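Local structure of osmolarity sensor protein EnvZ (Escherichia coli, 5XGA) at residues L17-D27 with R44-I53. The protein is a sensor histidine kinase that responds to osmolarity, and its periplasmic domain, described here, probably takes part in signal perception. Numbering follows the deposited sequence.
With CPS (3-[(3-cholamidopropyl)dimethylammonio]-1-propanesulfonate), chain C.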
# COMPACT_ATOMS: atom_id res chain seq x y z
N LEU A 17 0.80 -3.63 4.40
CA LEU A 17 0.38 -2.49 3.61
C LEU A 17 -1.12 -2.53 3.27
O LEU A 17 -1.82 -1.53 3.38
CB LEU A 17 1.20 -2.44 2.33
CG LEU A 17 0.91 -1.32 1.35
CD1 LEU A 17 1.19 0.01 1.99
CD2 LEU A 17 1.78 -1.53 0.11
N ALA A 18 -1.59 -3.70 2.85
CA ALA A 18 -2.99 -3.85 2.44
C ALA A 18 -3.94 -3.53 3.58
O ALA A 18 -4.92 -2.79 3.42
CB ALA A 18 -3.23 -5.26 1.92
N TYR A 19 -3.66 -4.11 4.74
CA TYR A 19 -4.48 -3.89 5.92
C TYR A 19 -4.52 -2.43 6.32
O TYR A 19 -5.58 -1.88 6.59
CB TYR A 19 -3.99 -4.72 7.10
CG TYR A 19 -5.01 -4.70 8.21
CD1 TYR A 19 -6.31 -5.14 7.98
CD2 TYR A 19 -4.71 -4.20 9.47
CE1 TYR A 19 -7.27 -5.11 8.97
CE2 TYR A 19 -5.67 -4.17 10.48
CZ TYR A 19 -6.95 -4.62 10.22
OH TYR A 19 -7.93 -4.60 11.19
N GLU A 20 -3.35 -1.79 6.34
CA GLU A 20 -3.27 -0.38 6.73
C GLU A 20 -3.89 0.54 5.69
O GLU A 20 -4.58 1.48 6.04
CB GLU A 20 -1.80 0.02 7.00
CG GLU A 20 -1.15 -0.86 8.05
CD GLU A 20 0.09 -0.24 8.69
OE1 GLU A 20 0.42 0.92 8.37
OE2 GLU A 20 0.72 -0.91 9.53
N VAL A 21 -3.66 0.27 4.40
CA VAL A 21 -4.31 1.08 3.37
C VAL A 21 -5.83 0.93 3.43
O VAL A 21 -6.57 1.88 3.18
CB VAL A 21 -3.82 0.72 1.99
CG1 VAL A 21 -4.71 1.36 0.93
CG2 VAL A 21 -2.38 1.19 1.83
N ARG A 22 -6.28 -0.26 3.79
CA ARG A 22 -7.72 -0.50 3.93
C ARG A 22 -8.29 0.46 4.99
O ARG A 22 -9.36 1.03 4.82
CB ARG A 22 -7.97 -1.96 4.31
CG ARG A 22 -9.42 -2.36 4.24
CD ARG A 22 -9.61 -3.80 4.63
NE ARG A 22 -10.99 -4.04 5.03
CZ ARG A 22 -11.39 -5.06 5.78
NH1 ARG A 22 -10.50 -5.94 6.22
NH2 ARG A 22 -12.67 -5.19 6.10
N MET A 23 -7.54 0.65 6.07
CA MET A 23 -7.94 1.57 7.13
C MET A 23 -7.81 3.03 6.69
O MET A 23 -8.64 3.86 7.06
CB MET A 23 -7.10 1.33 8.39
CG MET A 23 -7.64 0.25 9.33
SD MET A 23 -6.52 -0.07 10.72
CE MET A 23 -5.21 -0.96 9.88
N LEU A 24 -6.79 3.35 5.89
CA LEU A 24 -6.66 4.69 5.33
C LEU A 24 -7.92 5.06 4.60
O LEU A 24 -8.33 6.23 4.58
CB LEU A 24 -5.50 4.78 4.35
CG LEU A 24 -4.17 5.17 4.93
CD1 LEU A 24 -3.21 5.28 3.77
CD2 LEU A 24 -4.33 6.49 5.70
N MET A 25 -8.51 4.05 3.98
CA MET A 25 -9.56 4.25 2.99
C MET A 25 -10.92 4.55 3.57
O MET A 25 -11.82 4.94 2.84
CB MET A 25 -9.65 3.02 2.10
CG MET A 25 -8.62 3.01 1.00
SD MET A 25 -8.80 1.60 -0.10
CE MET A 25 -9.51 0.41 1.01
N THR A 26 -11.10 4.36 4.88
CA THR A 26 -12.45 4.46 5.41
C THR A 26 -12.47 4.88 6.88
O THR A 26 -11.47 4.77 7.59
CB THR A 26 -13.18 3.10 5.25
OG1 THR A 26 -14.56 3.23 5.62
CG2 THR A 26 -12.52 2.04 6.12
N ASP A 27 -13.62 5.36 7.34
CA ASP A 27 -13.79 5.68 8.75
C ASP A 27 -14.45 4.50 9.49
O ASP A 27 -14.55 4.51 10.72
CB ASP A 27 -14.61 6.97 8.93
CG ASP A 27 -15.99 6.88 8.30
OD1 ASP A 27 -16.24 5.94 7.52
OD2 ASP A 27 -16.84 7.75 8.59
N ARG A 44 -5.56 7.00 11.17
CA ARG A 44 -5.42 7.13 9.72
C ARG A 44 -4.29 8.09 9.37
O ARG A 44 -3.48 7.81 8.49
CB ARG A 44 -6.74 7.60 9.12
CG ARG A 44 -7.80 6.50 9.14
CD ARG A 44 -8.63 6.59 7.85
NE ARG A 44 -9.82 7.35 8.10
CZ ARG A 44 -10.67 7.82 7.19
NH1 ARG A 44 -10.49 7.65 5.88
NH2 ARG A 44 -11.72 8.48 7.63
N ARG A 45 -4.23 9.21 10.09
CA ARG A 45 -3.12 10.15 9.99
C ARG A 45 -1.79 9.48 10.30
O ARG A 45 -0.80 9.70 9.60
CB ARG A 45 -3.33 11.34 10.92
CG ARG A 45 -4.28 12.39 10.37
CD ARG A 45 -4.28 13.65 11.22
NE ARG A 45 -4.81 13.41 12.56
CZ ARG A 45 -6.09 13.56 12.90
NH1 ARG A 45 -6.98 13.96 12.00
NH2 ARG A 45 -6.47 13.32 14.15
N GLU A 46 -1.75 8.65 11.33
CA GLU A 46 -0.49 8.02 11.73
C GLU A 46 -0.07 6.91 10.77
O GLU A 46 1.12 6.74 10.48
CB GLU A 46 -0.59 7.48 13.16
CG GLU A 46 0.76 7.33 13.84
CD GLU A 46 1.58 8.61 13.81
OE1 GLU A 46 2.52 8.71 12.98
OE2 GLU A 46 1.30 9.52 14.62
N ILE A 47 -1.03 6.14 10.27
CA ILE A 47 -0.73 5.12 9.24
C ILE A 47 -0.09 5.75 8.01
O ILE A 47 0.92 5.25 7.49
CB ILE A 47 -2.00 4.37 8.77
CG1 ILE A 47 -2.46 3.38 9.84
CG2 ILE A 47 -1.71 3.64 7.45
CD1 ILE A 47 -3.89 2.82 9.62
N TYR A 48 -0.70 6.83 7.53
CA TYR A 48 -0.18 7.55 6.37
C TYR A 48 1.27 7.97 6.62
O TYR A 48 2.14 7.71 5.80
CB TYR A 48 -1.04 8.78 6.06
CG TYR A 48 -0.73 9.38 4.69
CD1 TYR A 48 -1.40 8.93 3.55
CD2 TYR A 48 0.23 10.37 4.53
CE1 TYR A 48 -1.11 9.45 2.30
CE2 TYR A 48 0.52 10.91 3.28
CZ TYR A 48 -0.16 10.44 2.17
OH TYR A 48 0.11 10.96 0.92
N ARG A 49 1.54 8.59 7.75
CA ARG A 49 2.91 9.01 8.04
C ARG A 49 3.87 7.85 8.22
O ARG A 49 4.94 7.83 7.62
CB ARG A 49 2.93 9.91 9.27
CG ARG A 49 2.29 11.25 9.03
CD ARG A 49 2.56 12.20 10.19
NE ARG A 49 1.46 13.14 10.36
CZ ARG A 49 0.58 13.09 11.36
NH1 ARG A 49 0.68 12.14 12.29
NH2 ARG A 49 -0.40 13.98 11.43
N GLU A 50 3.49 6.88 9.05
CA GLU A 50 4.36 5.75 9.34
C GLU A 50 4.68 4.93 8.08
O GLU A 50 5.77 4.39 7.95
CB GLU A 50 3.73 4.87 10.42
CG GLU A 50 4.63 3.73 10.90
CD GLU A 50 5.91 4.23 11.56
OE1 GLU A 50 5.90 5.32 12.17
OE2 GLU A 50 6.94 3.52 11.45
N LEU A 51 3.73 4.83 7.16
CA LEU A 51 4.02 4.09 5.94
C LEU A 51 5.00 4.82 5.04
O LEU A 51 5.63 4.21 4.18
CB LEU A 51 2.75 3.79 5.15
CG LEU A 51 1.87 2.68 5.69
CD1 LEU A 51 0.57 2.66 4.89
CD2 LEU A 51 2.58 1.35 5.57
N GLY A 52 5.12 6.14 5.22
CA GLY A 52 5.97 6.92 4.33
C GLY A 52 5.43 6.97 2.91
O GLY A 52 6.19 6.96 1.93
N ILE A 53 4.12 7.04 2.78
CA ILE A 53 3.49 7.12 1.47
C ILE A 53 3.85 8.43 0.78
O ILE A 53 3.74 9.50 1.39
CB ILE A 53 1.96 7.01 1.58
CG1 ILE A 53 1.55 5.56 1.84
CG2 ILE A 53 1.27 7.60 0.33
CD1 ILE A 53 0.11 5.41 2.33
C1 CPS C . -6.74 13.22 7.79
C2 CPS C . -6.24 12.15 6.83
C3 CPS C . -4.00 13.14 6.01
C4 CPS C . -3.32 14.02 4.96
C5 CPS C . -3.59 13.60 3.52
C6 CPS C . -4.92 12.92 3.34
C7 CPS C . -4.77 12.33 1.97
C8 CPS C . -4.47 13.64 1.30
C9 CPS C . -3.94 14.58 2.40
C10 CPS C . -2.40 12.74 3.13
C11 CPS C . -5.21 11.33 7.54
C12 CPS C . -7.77 12.79 8.84
C13 CPS C . -8.96 12.06 8.27
C14 CPS C . -8.80 11.88 6.78
C15 CPS C . -7.45 11.28 6.45
C16 CPS C . -7.46 10.79 5.02
C17 CPS C . -6.95 11.87 4.11
C18 CPS C . -5.48 12.04 4.42
C19 CPS C . -5.45 12.82 5.70
C20 CPS C . -2.90 15.56 1.81
C21 CPS C . -2.10 16.36 2.83
C22 CPS C . -3.48 16.49 0.74
C23 CPS C . -3.50 15.99 -0.71
C24 CPS C . -3.98 17.06 -1.69
C25 CPS C . -3.66 15.49 -3.54
C26 CPS C . -2.64 15.56 -4.69
C27 CPS C . -3.08 16.54 -5.79
C28 CPS C . -3.12 14.61 -7.16
C29 CPS C . -5.16 15.59 -6.44
C30 CPS C . -3.86 16.82 -8.02
N1 CPS C . -4.04 16.78 -2.99
N2 CPS C . -3.79 15.88 -6.88
O1 CPS C . -4.32 18.17 -1.33
O2 CPS C . -10.14 12.78 8.63
O3 CPS C . -7.63 13.09 4.36
O4 CPS C . -3.69 15.37 5.18
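R44 and L24 join two helices of the EnvZ periplasmic domain, a mixed alpha/beta fold with a five-stranded antiparallel sheet; helices 10-24 and 41-51 run in broadly opposite directions, their short segments crossing at -139°. NH1 of R44 donates a nearly straight hydrogen bond to the backbone O of L24 (2.9 Å), with that oxygen in the guanidinium plane. Arginine suits this place because its long chain, bent at chi2 and chi3, carries a flat donor to the L24 carbonyl. T26 O lies over one guanidinium face, too badly angled to accept a bond, with D27 N on the same side, while C14 of a CPS detergent molecule lies loosely over the opposite face. With an alanine here, the L24 carbonyl would probably lose this donor and a gap open between the T26-D27 backbone and the detergent.

Farther along, mostly apolar side chains fill the seam. L24 CG packs on I47 CG2 at 3.8 Å, and L24 CD1 meets I53 CD1 tip to tip at 3.6 Å. With CG1 lying beside its backbone N (chi1 -75°), I47 sends CD1 against M23 CB (3.7 Å) while CG2 rests on E20 CB. The aliphatic part of E20 suits this greasy seam, though its OE1 comes within 3.5 Å of L51 CG. At the far end L51 CD1 meets L17 CD1; L17 in turn touches M79 of helix 73-83 and V114 of strand 110-115, tying the pair to the rest of the domain.

Y48, like R44 part of this detergent's pocket, links it to the seam: L24 CD1 lies at its ring edge, I53 CB is over one face, and on the other CPS C10 sits 3.4 Å from Y48 CZ.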